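Flavin reductase domain protein, FMN-binding (PDB 3HMZ) binds FMN and probably acts as an oxidoreductase of the flavoredoxin family, perhaps with NAD or NADP as partner. Local coordinates at residues Ala52-Ala56 against Pro57-Thr61; Thr70-Phe73 against Ile74-Gly78; Ile138-Pro141 against Asn142-Leu145; Trp158-Thr161 against Gln162-Asn165. One frame throughout, in Å; residues are numbered along the deposited sequence.

Interaction 1 (Ala52-Ala56 against Pro57-Thr61); sequences ALDFA and PPKLT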
loop_
_atom_site.group_PDB
_atom_site.type_symbol
_atom_site.label_atom_id
_atom_site.label_comp_id
_atom_site.label_asym_id
_atom_site.label_seq_id
_atom_site.Cartn_x
_atom_site.Cartn_y
_atom_site.Cartn_z
ATOM N N ALA A 52 0.405 6.301 0.883
ATOM C CA ALA A 52 1.056 7.597 0.891
ATOM C C ALA A 52 0.997 8.211 -0.521
ATOM O O ALA A 52 0.988 7.512 -1.541
ATOM C CB ALA A 52 2.495 7.480 1.364
ATOM N N LEU A 53 0.925 9.531 -0.542
ATOM C CA LEU A 53 0.838 10.319 -1.791
ATOM C C LEU A 53 1.915 11.392 -1.901
ATOM O O LEU A 53 2.325 11.722 -3.033
ATOM C CB LEU A 53 -0.555 10.941 -1.937
ATOM C CG LEU A 53 -0.820 11.846 -3.140
ATOM C CD1 LEU A 53 -0.603 11.031 -4.399
ATOM C CD2 LEU A 53 -2.263 12.444 -3.044
ATOM N N ASP A 54 2.341 11.976 -0.782
ATOM C CA ASP A 54 3.423 12.953 -0.799
ATOM C C ASP A 54 4.135 12.966 0.560
ATOM O O ASP A 54 3.597 12.514 1.573
ATOM C CB ASP A 54 2.869 14.338 -1.190
ATOM C CG ASP A 54 3.941 15.269 -1.772
ATOM O OD1 ASP A 54 5.161 14.940 -1.778
ATOM O OD2 ASP A 54 3.536 16.372 -2.199
ATOM N N PHE A 55 5.347 13.499 0.549
ATOM C CA PHE A 55 6.218 13.569 1.715
ATOM C C PHE A 55 6.074 14.812 2.577
ATOM O O PHE A 55 5.994 14.716 3.780
ATOM C CB PHE A 55 7.725 13.601 1.291
ATOM C CG PHE A 55 8.148 12.494 0.432
ATOM C CD1 PHE A 55 8.488 11.271 0.992
ATOM C CD2 PHE A 55 8.245 12.662 -0.939
ATOM C CE1 PHE A 55 8.942 10.224 0.208
ATOM C CE2 PHE A 55 8.663 11.613 -1.751
ATOM C CZ PHE A 55 9.036 10.396 -1.177
ATOM N N ALA A 56 6.106 15.975 1.935
ATOM C CA ALA A 56 6.237 17.225 2.676
ATOM C C ALA A 56 5.593 18.330 1.884
ATOM O O ALA A 56 6.156 18.749 0.850
ATOM C CB ALA A 56 7.707 17.527 2.952
ATOM N N PRO A 57 4.404 18.785 2.304
ATOM C CA PRO A 57 3.623 18.289 3.442
ATOM C C PRO A 57 3.050 16.915 3.092
ATOM O O PRO A 57 2.767 16.650 1.920
ATOM C CB PRO A 57 2.537 19.347 3.622
ATOM C CG PRO A 57 2.443 20.038 2.338
ATOM C CD PRO A 57 3.819 20.032 1.758
ATOM N N PRO A 58 2.934 16.019 4.093
ATOM C CA PRO A 58 2.407 14.701 3.788
ATOM C C PRO A 58 0.978 14.675 3.247
ATOM O O PRO A 58 0.127 15.466 3.661
ATOM C CB PRO A 58 2.498 13.967 5.113
ATOM C CG PRO A 58 2.509 15.066 6.127
ATOM C CD PRO A 58 3.276 16.165 5.502
ATOM N N LYS A 59 0.725 13.743 2.335
ATOM C CA LYS A 59 -0.602 13.482 1.801
ATOM C C LYS A 59 -0.750 11.966 1.639
ATOM O O LYS A 59 0.250 11.220 1.566
ATOM C CB LYS A 59 -0.841 14.147 0.449
ATOM C CG LYS A 59 -0.672 15.670 0.419
ATOM C CD LYS A 59 -1.002 16.205 -0.975
ATOM C CE LYS A 59 -0.596 17.692 -1.282
ATOM N NZ LYS A 59 -0.283 18.533 -0.168
ATOM N N LEU A 60 -1.997 11.554 1.564
ATOM C CA LEU A 60 -2.338 10.158 1.327
ATOM C C LEU A 60 -3.610 10.017 0.516
ATOM O O LEU A 60 -4.369 11.003 0.342
ATOM C CB LEU A 60 -2.358 9.372 2.656
ATOM C CG LEU A 60 -3.367 9.821 3.720
ATOM C CD1 LEU A 60 -4.851 9.492 3.371
ATOM C CD2 LEU A 60 -2.996 9.130 5.038
ATOM N N THR A 61 -3.769 8.829 -0.051
ATOM C CA THR A 61 -4.966 8.449 -0.744
ATOM C C THR A 61 -5.661 7.357 0.048
ATOM O O THR A 61 -4.997 6.548 0.714
ATOM C CB THR A 61 -4.723 7.934 -2.190
ATOM O OG1 THR A 61 -3.793 6.837 -2.157
ATOM C CG2 THR A 61 -4.211 9.079 -3.100
HETATM O O HOH W 1 -1.247 7.223 -3.326
HETATM O O HOH W 2 2.494 17.954 -0.402
#
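Leu53 and Asp54 both turn their backbone N-H groups to the carbonyl of Lys59, which identifies a classic beta bulge in this tight antiparallel hairpin. Leu53 N lies 2.8 Å from Lys59 O and Asp54 N 3.2 Å from the same atom; both approach from one face of the carbonyl plane. The return bond, Lys59 N to Asp54 O, is also 3.2 Å long, and Pro58 CA adds a CA-H...O contact to that oxygen. Leu53 CB packs 4.0 Å from Lys59 CB, while Leu53 CD2 meets Thr61 CG2 at 3.9 Å. Leu53 CG stands anti to the backbone N (chi1 177°), which carries CD2 across to Thr61, the side chains crossing at about a right angle. Asp54 OD2 and Lys59 NZ are 4.8 Å apart, too far for a direct salt bridge; one water links both to Pro57 O. Asp54 OD1 accepts the N-H of Phe55, so both carboxylate oxygens have a partner, OD2 having the water. At the hairpin end the Ala56-Pro57 peptide bond is cis. Further out, Leu53 rests on Val63 of the second subunit. The hairpin joins strands 41-55 and 58-63, and its second strand pairs onward with strand 149-160 through Pro58 and Leu60.

Interaction 2 (Thr70-Phe73 against Ile74-Gly78); sequences TREF and IEQSG. With FMN (flavin mononucleotide), chain B.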
loop_
_atom_site.group_PDB
_atom_site.type_symbol
_atom_site.label_atom_id
_atom_site.label_comp_id
_atom_site.label_asym_id
_atom_site.label_seq_id
_atom_site.Cartn_x
_atom_site.Cartn_y
_atom_site.Cartn_z
ATOM N N THR A 70 -18.710 5.294 6.730
ATOM C CA THR A 70 -17.529 6.139 6.959
ATOM C C THR A 70 -17.308 7.154 5.830
ATOM O O THR A 70 -16.989 8.306 6.094
ATOM C CB THR A 70 -16.262 5.282 7.215
ATOM O OG1 THR A 70 -16.530 4.361 8.261
ATOM C CG2 THR A 70 -15.115 6.171 7.637
ATOM N N ARG A 71 -17.514 6.730 4.578
ATOM C CA ARG A 71 -17.398 7.666 3.451
ATOM C C ARG A 71 -18.360 8.854 3.619
ATOM O O ARG A 71 -17.986 10.020 3.395
ATOM C CB ARG A 71 -17.672 6.953 2.150
ATOM C CG ARG A 71 -17.743 7.892 0.977
ATOM C CD ARG A 71 -17.838 7.137 -0.278
ATOM N NE ARG A 71 -18.124 8.041 -1.404
ATOM C CZ ARG A 71 -17.743 7.854 -2.661
ATOM N NH1 ARG A 71 -16.994 6.796 -2.999
ATOM N NH2 ARG A 71 -18.082 8.752 -3.606
ATOM N N GLU A 72 -19.589 8.538 4.005
ATOM C CA GLU A 72 -20.589 9.605 4.231
ATOM C C GLU A 72 -20.089 10.616 5.265
ATOM O O GLU A 72 -20.160 11.831 5.068
ATOM C CB GLU A 72 -21.906 8.982 4.669
ATOM C CG GLU A 72 -23.047 9.974 4.922
ATOM C CD GLU A 72 -24.248 9.268 5.457
ATOM O OE1 GLU A 72 -24.634 8.258 4.826
ATOM O OE2 GLU A 72 -24.747 9.712 6.545
ATOM N N PHE A 73 -19.543 10.100 6.363
ATOM C CA PHE A 73 -19.023 10.966 7.419
ATOM C C PHE A 73 -17.889 11.842 6.930
ATOM O O PHE A 73 -17.786 13.017 7.318
ATOM C CB PHE A 73 -18.567 10.123 8.617
ATOM C CG PHE A 73 -19.662 9.587 9.483
ATOM C CD1 PHE A 73 -21.032 9.636 9.120
ATOM C CD2 PHE A 73 -19.321 8.971 10.692
ATOM C CE1 PHE A 73 -22.000 9.130 9.975
ATOM C CE2 PHE A 73 -20.316 8.451 11.542
ATOM C CZ PHE A 73 -21.643 8.513 11.159
ATOM N N ILE A 74 -16.987 11.240 6.132
ATOM C CA ILE A 74 -15.872 11.995 5.549
ATOM C C ILE A 74 -16.344 13.104 4.588
ATOM O O ILE A 74 -15.826 14.205 4.611
ATOM C CB ILE A 74 -14.834 11.056 4.920
ATOM C CG1 ILE A 74 -14.168 10.287 6.072
ATOM C CG2 ILE A 74 -13.787 11.848 4.144
ATOM C CD1 ILE A 74 -13.220 9.153 5.646
ATOM N N GLU A 75 -17.334 12.781 3.768
ATOM C CA GLU A 75 -17.896 13.756 2.833
ATOM C C GLU A 75 -18.538 14.903 3.590
ATOM O O GLU A 75 -18.400 16.045 3.178
ATOM C CB GLU A 75 -18.912 13.085 1.933
ATOM C CG GLU A 75 -18.291 12.143 0.883
ATOM C CD GLU A 75 -19.286 11.196 0.247
ATOM O OE1 GLU A 75 -20.365 10.933 0.830
ATOM O OE2 GLU A 75 -18.986 10.678 -0.847
ATOM N N GLN A 76 -19.188 14.589 4.703
ATOM C CA GLN A 76 -19.865 15.601 5.503
ATOM C C GLN A 76 -18.888 16.453 6.314
ATOM O O GLN A 76 -19.014 17.651 6.372
ATOM C CB GLN A 76 -20.922 14.945 6.391
ATOM C CG GLN A 76 -22.085 14.334 5.622
ATOM C CD GLN A 76 -22.982 13.416 6.460
ATOM O OE1 GLN A 76 -22.671 13.064 7.609
ATOM N NE2 GLN A 76 -24.115 13.025 5.877
ATOM N N SER A 77 -17.886 15.830 6.944
ATOM C CA SER A 77 -16.973 16.556 7.815
ATOM C C SER A 77 -15.652 17.040 7.225
ATOM O O SER A 77 -15.040 17.954 7.778
ATOM C CB SER A 77 -16.673 15.687 9.047
ATOM O OG SER A 77 -15.834 14.597 8.673
ATOM N N GLY A 78 -15.190 16.376 6.170
ATOM C CA GLY A 78 -13.914 16.689 5.536
ATOM C C GLY A 78 -12.661 16.329 6.319
ATOM O O GLY A 78 -11.582 16.823 6.015
HETATM N N1 FMN B . -13.667 -0.832 2.054
HETATM C C2 FMN B . -13.258 0.239 1.296
HETATM O O2 FMN B . -14.102 1.032 0.878
HETATM N N3 FMN B . -11.909 0.414 1.050
HETATM C C4 FMN B . -10.955 -0.449 1.491
HETATM O O4 FMN B . -9.751 -0.225 1.196
HETATM C C4A FMN B . -11.389 -1.550 2.246
HETATM N N5 FMN B . -10.482 -2.465 2.750
HETATM C C5A FMN B . -10.850 -3.446 3.659
HETATM C C6 FMN B . -9.890 -4.245 4.298
HETATM C C7 FMN B . -10.259 -5.244 5.193
HETATM C C7M FMN B . -9.221 -6.075 5.880
HETATM C C8 FMN B . -11.616 -5.452 5.454
HETATM C C8M FMN B . -12.071 -6.533 6.414
HETATM C C9 FMN B . -12.553 -4.646 4.823
HETATM C C9A FMN B . -12.223 -3.641 3.926
HETATM N N10 FMN B . -13.152 -2.816 3.300
HETATM C C10 FMN B . -12.742 -1.740 2.528
HETATM C "C1'" FMN B . -14.620 -2.889 3.624
HETATM C "C2'" FMN B . -15.105 -1.905 4.697
HETATM O "O2'" FMN B . -14.212 -1.846 5.821
HETATM C "C3'" FMN B . -16.489 -2.390 5.112
HETATM O "O3'" FMN B . -17.375 -2.253 4.003
HETATM C "C4'" FMN B . -17.020 -1.742 6.407
HETATM O "O4'" FMN B . -18.046 -2.596 6.902
HETATM C "C5'" FMN B . -17.563 -0.339 6.228
HETATM O "O5'" FMN B . -18.077 0.083 7.492
HETATM P P FMN B . -19.021 1.371 7.588
HETATM O O1P FMN B . -19.496 1.335 9.030
HETATM O O2P FMN B . -18.248 2.608 7.226
HETATM O O3P FMN B . -20.154 1.190 6.612
HETATM O O HOH W 3 -20.756 10.040 -2.942
#
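Arg71 presents the edge of its guanidinium, near its plane, to Glu75 OE2, with NE 2.8 Å from that oxygen in a salt bridge. The two flat groups stand almost perpendicular, 87° apart, and NE meets OE2 from above the carboxylate plane. A water joins Arg71 NH2 to the same OE2, while NH1 forms a salt bridge with Asp148. In one of Gln76's two conformers, its OE1 lies obliquely beside the Phe73 ring, 4.1 Å from CD1, and is hydrogen-bonded to Ser38 OG. Glu72 and Gln76 in that conformer lie side by side, Glu72 CG 3.4 Å from Gln76 NE2, and Glu72 OE1 pairs with Lys69. At the N-terminal end Thr70 grips one phosphate oxygen of FMN twice: its N is 2.8 Å and its OG1 2.7 Å from O2P. OG1 points anti to the carbonyl carbon (chi1 -53°), beside the backbone N, which lets both donors meet one acceptor. At the other end Phe73 O receives Ser77 N and Ser77 OG from opposite faces of its plane, before Gly78 leaves the helix. Helix 69-77 packs Thr70 and Ile74 against strand 32-38, Phe73 against strand 41-55, and Arg71 and Glu75 against Phe150 of strand 149-160.

Interaction 3 (Ile138-Pro141 against Asn142-Leu145); sequences IPEP and NNQL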
loop_
_atom_site.group_PDB
_atom_site.type_symbol
_atom_site.label_atom_id
_atom_site.label_comp_id
_atom_site.label_asym_id
_atom_site.label_seq_id
_atom_site.Cartn_x
_atom_site.Cartn_y
_atom_site.Cartn_z
ATOM N N ILE A 138 -8.939 16.860 0.824
ATOM C CA ILE A 138 -8.786 17.815 -0.292
ATOM C C ILE A 138 -9.885 17.398 -1.278
ATOM O O ILE A 138 -9.713 16.421 -2.005
ATOM C CB ILE A 138 -7.418 17.742 -0.949
ATOM C CG1 ILE A 138 -6.329 18.051 0.058
ATOM C CG2 ILE A 138 -7.385 18.752 -2.186
ATOM C CD1 ILE A 138 -4.945 17.841 -0.468
ATOM N N PRO A 139 -11.031 18.116 -1.314
ATOM C CA PRO A 139 -12.132 17.632 -2.151
ATOM C C PRO A 139 -11.801 17.553 -3.637
ATOM O O PRO A 139 -11.246 18.500 -4.185
ATOM C CB PRO A 139 -13.253 18.653 -1.877
ATOM C CG PRO A 139 -12.924 19.214 -0.541
ATOM C CD PRO A 139 -11.432 19.296 -0.513
ATOM N N GLU A 140 -12.095 16.403 -4.242
ATOM C CA GLU A 140 -11.836 16.126 -5.654
ATOM C C GLU A 140 -13.060 15.419 -6.167
ATOM O O GLU A 140 -13.113 14.197 -6.192
ATOM C CB GLU A 140 -10.553 15.295 -5.794
ATOM C CG GLU A 140 -9.271 16.042 -5.511
ATOM C CD GLU A 140 -8.881 17.038 -6.576
ATOM O OE1 GLU A 140 -9.479 16.999 -7.680
ATOM O OE2 GLU A 140 -7.998 17.871 -6.311
ATOM N N PRO A 141 -14.112 16.190 -6.588
ATOM C CA PRO A 141 -15.349 15.543 -6.988
ATOM C C PRO A 141 -15.268 14.418 -7.992
ATOM O O PRO A 141 -15.887 13.393 -7.786
ATOM C CB PRO A 141 -16.191 16.708 -7.548
ATOM C CG PRO A 141 -15.693 17.869 -6.775
ATOM C CD PRO A 141 -14.220 17.660 -6.597
ATOM N N ASN A 142 -14.493 14.591 -9.062
ATOM C CA ASN A 142 -14.410 13.573 -10.100
ATOM C C ASN A 142 -13.746 12.296 -9.595
ATOM O O ASN A 142 -14.238 11.205 -9.834
ATOM C CB ASN A 142 -13.642 14.067 -11.319
ATOM C CG ASN A 142 -13.806 13.120 -12.484
ATOM O OD1 ASN A 142 -14.919 12.912 -12.951
ATOM N ND2 ASN A 142 -12.727 12.476 -12.895
ATOM N N ASN A 143 -12.646 12.453 -8.872
ATOM C CA ASN A 143 -11.966 11.258 -8.318
ATOM C C ASN A 143 -12.893 10.494 -7.378
ATOM O O ASN A 143 -12.964 9.256 -7.410
ATOM C CB ASN A 143 -10.719 11.632 -7.512
ATOM C CG ASN A 143 -9.526 11.993 -8.350
ATOM O OD1 ASN A 143 -9.465 11.690 -9.539
ATOM N ND2 ASN A 143 -8.521 12.594 -7.698
ATOM N N GLN A 144 -13.618 11.245 -6.554
ATOM C CA GLN A 144 -14.484 10.610 -5.557
ATOM C C GLN A 144 -15.680 9.878 -6.177
ATOM O O GLN A 144 -16.077 8.785 -5.744
ATOM C CB GLN A 144 -14.901 11.640 -4.501
ATOM C CG GLN A 144 -13.715 12.125 -3.663
ATOM C CD GLN A 144 -13.963 13.384 -2.845
ATOM O OE1 GLN A 144 -13.031 14.142 -2.592
ATOM N NE2 GLN A 144 -15.225 13.620 -2.446
ATOM N N LEU A 145 -16.244 10.470 -7.241
ATOM C CA LEU A 145 -17.380 9.865 -7.913
ATOM C C LEU A 145 -16.983 8.722 -8.841
ATOM O O LEU A 145 -17.562 7.612 -8.779
ATOM C CB LEU A 145 -18.105 10.951 -8.746
ATOM C CG LEU A 145 -19.376 10.486 -9.476
ATOM C CD1 LEU A 145 -20.419 9.932 -8.529
ATOM C CD2 LEU A 145 -19.921 11.682 -10.332
HETATM O O HOH W 4 -10.313 13.777 -2.537
HETATM O O HOH W 5 -11.078 14.946 -9.213
#
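Gln144 carries its CG anti to its own carbonyl carbon (chi1 -66°) and then runs extended, a path that folds its amide back over Glu140 at the start of the helix. OE1 reaches Glu140 N at 3.0 Å in a nearly straight bond, 170° at the hydrogen, with the N-H arriving from above the plane of the Gln144 side-chain carbonyl. The reverse bond, Gln144 N to Glu140 O, is likewise 3.0 Å, so one residue pair is tied through both its backbone and its side chain. Glu140 occupies the N-cap position, yet its carboxylate reaches the helix through water: one molecule lies 3.0 Å from both Glu140 OE1 and Asn143 N. A second water bridges Ile138 O and Gln144 OE1. Replacing Gln144 by an alanine would probably leave the Glu140 N-H and this second water without their common acceptor, and the incoming loop freer to shift. Alongside, Glu140 CB packs 3.9 Å from Asn143 ND2. The polar ends lead to the second subunit, Glu140 OE2 to its Tyr147 and Asn143 to its Asn143. Direct bonds between loop and helix thus join uncharged groups, while the negative Glu140 carboxylate would probably be favourable near the helix N-terminus.

Interaction 4 (Trp158-Thr161 against Gln162-Asn165); sequences WADT and QVFN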
loop_
_atom_site.group_PDB
_atom_site.type_symbol
_atom_site.label_atom_id
_atom_site.label_comp_id
_atom_site.label_asym_id
_atom_site.label_seq_id
_atom_site.Cartn_x
_atom_site.Cartn_y
_atom_site.Cartn_z
ATOM N N TRP A 158 1.261 10.709 14.974
ATOM C CA TRP A 158 1.719 10.241 16.285
ATOM C C TRP A 158 1.921 8.740 16.213
ATOM O O TRP A 158 1.336 8.073 15.370
ATOM C CB TRP A 158 0.677 10.550 17.393
ATOM C CG TRP A 158 0.224 11.971 17.424
ATOM C CD1 TRP A 158 0.738 12.975 18.195
ATOM C CD2 TRP A 158 -0.778 12.578 16.601
ATOM N NE1 TRP A 158 0.086 14.150 17.963
ATOM C CE2 TRP A 158 -0.862 13.945 16.992
ATOM C CE3 TRP A 158 -1.646 12.107 15.619
ATOM C CZ2 TRP A 158 -1.773 14.835 16.399
ATOM C CZ3 TRP A 158 -2.571 12.992 15.049
ATOM C CH2 TRP A 158 -2.613 14.350 15.439
ATOM N N ALA A 159 2.732 8.204 17.103
ATOM C CA ALA A 159 2.939 6.779 17.175
ATOM C C ALA A 159 3.388 6.308 18.533
ATOM O O ALA A 159 3.974 7.069 19.316
ATOM C CB ALA A 159 3.966 6.331 16.068
ATOM N N ASP A 160 3.138 5.025 18.771
ATOM C CA ASP A 160 3.613 4.312 19.964
ATOM C C ASP A 160 5.124 4.172 19.833
ATOM O O ASP A 160 5.605 3.454 18.945
ATOM C CB ASP A 160 2.891 2.960 20.007
ATOM C CG ASP A 160 3.351 2.054 21.075
ATOM O OD1 ASP A 160 4.363 2.301 21.749
ATOM O OD2 ASP A 160 2.642 1.027 21.211
ATOM N N THR A 161 5.854 4.779 20.767
ATOM C CA THR A 161 7.300 4.792 20.685
ATOM C C THR A 161 7.963 3.439 20.848
ATOM O O THR A 161 9.133 3.313 20.526
ATOM C CB THR A 161 7.920 5.757 21.695
ATOM O OG1 THR A 161 7.553 5.378 23.026
ATOM C CG2 THR A 161 7.475 7.229 21.405
ATOM N N GLN A 162 7.260 2.451 21.388
ATOM C CA GLN A 162 7.846 1.098 21.422
ATOM C C GLN A 162 7.962 0.472 20.021
ATOM O O GLN A 162 8.840 -0.391 19.804
ATOM C CB GLN A 162 7.021 0.172 22.279
ATOM C CG GLN A 162 7.765 -1.126 22.568
ATOM C CD GLN A 162 7.076 -1.987 23.578
ATOM O OE1 GLN A 162 5.846 -2.066 23.621
ATOM N NE2 GLN A 162 7.898 -2.687 24.414
ATOM N N VAL A 163 7.110 0.916 19.087
ATOM C CA VAL A 163 7.164 0.293 17.761
ATOM C C VAL A 163 7.594 1.246 16.654
ATOM O O VAL A 163 8.127 0.788 15.682
ATOM C CB VAL A 163 5.878 -0.465 17.472
ATOM C CG1 VAL A 163 4.747 0.504 17.332
ATOM C CG2 VAL A 163 6.014 -1.351 16.260
ATOM N N PHE A 164 7.444 2.572 16.824
ATOM C CA PHE A 164 7.941 3.546 15.862
ATOM C C PHE A 164 8.498 4.714 16.648
ATOM O O PHE A 164 7.810 5.302 17.491
ATOM C CB PHE A 164 6.833 4.025 14.932
ATOM C CG PHE A 164 7.310 4.945 13.836
ATOM C CD1 PHE A 164 7.453 6.309 14.047
ATOM C CD2 PHE A 164 7.623 4.447 12.590
ATOM C CE1 PHE A 164 7.884 7.142 13.015
ATOM C CE2 PHE A 164 8.026 5.253 11.566
ATOM C CZ PHE A 164 8.163 6.608 11.767
ATOM N N ASN A 165 9.749 5.043 16.398
ATOM C CA ASN A 165 10.363 6.199 17.080
ATOM C C ASN A 165 11.483 6.755 16.240
ATOM O O ASN A 165 12.104 6.034 15.430
ATOM C CB ASN A 165 10.812 5.828 18.504
ATOM C CG ASN A 165 11.849 4.724 18.532
ATOM O OD1 ASN A 165 12.955 4.870 18.024
ATOM N ND2 ASN A 165 11.475 3.584 19.124
HETATM O O HOH W 6 6.519 7.651 18.090
#
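An Asx turn combined with a type I beta turn reverses the chain after strand 149-160, with Asp160 supplying the acceptors of both. Its CG lies anti to the backbone N (chi1 174°), which brings OD1 to Gln162 N at 2.9 Å; the N-H meets it from above the carboxylate plane. OD2 forms a salt bridge with Lys178 NZ. The backbone O of Asp160 accepts Val163 N at 3.0 Å, from above the carbonyl plane, and Phe164 N at 2.9 Å, within that plane. Helical backbone angles at Thr161 and Gln162 fit type I. Asn165 ND2 donates to Thr161 O at 2.7 Å, almost straight at 169°, with Thr161 O in the plane of the Asn165 amide. Thr161 CA also makes a CA-H...O contact with Phe164 O, and Ala159 CB packs 3.9 Å from Phe164 CB. One water spans Ala159 O and Phe164 O. With an alanine in place of Asp160, the N-H of Gln162 is likely to lose its acceptor and Lys178 its salt-bridge mate. Ala159 of strand 149-160 and Thr161 just after it bond through their backbones to Ala15 and Asn13; short strand 164-165 then pairs with strand 168-169, where Phe164 meets Trp169 edge-to-face.

Overall arrangement
The four contacts follow one another along the chain, each a local turn, bulge or helix segment within the flavin reductase like domain. Interactions 2 and 3 have centres about 12 Å apart and are joined by a probable hydrogen bond, Arg71 NH2 to Gln144 O at 2.9 Å, which ties the phosphate-binding helix 69-77 to helix 141-147. Interaction 1 meets interaction 3 through Lys59 CD and Ile138 CD1; both also touch the second subunit, so they belong to the dimer interface. Interaction 4 lies about 32 Å from interaction 3 by centres, on the opposite side of the chain's centre, yet strand 149-160, which leads into it, also borders strand 58-63 of interaction 1.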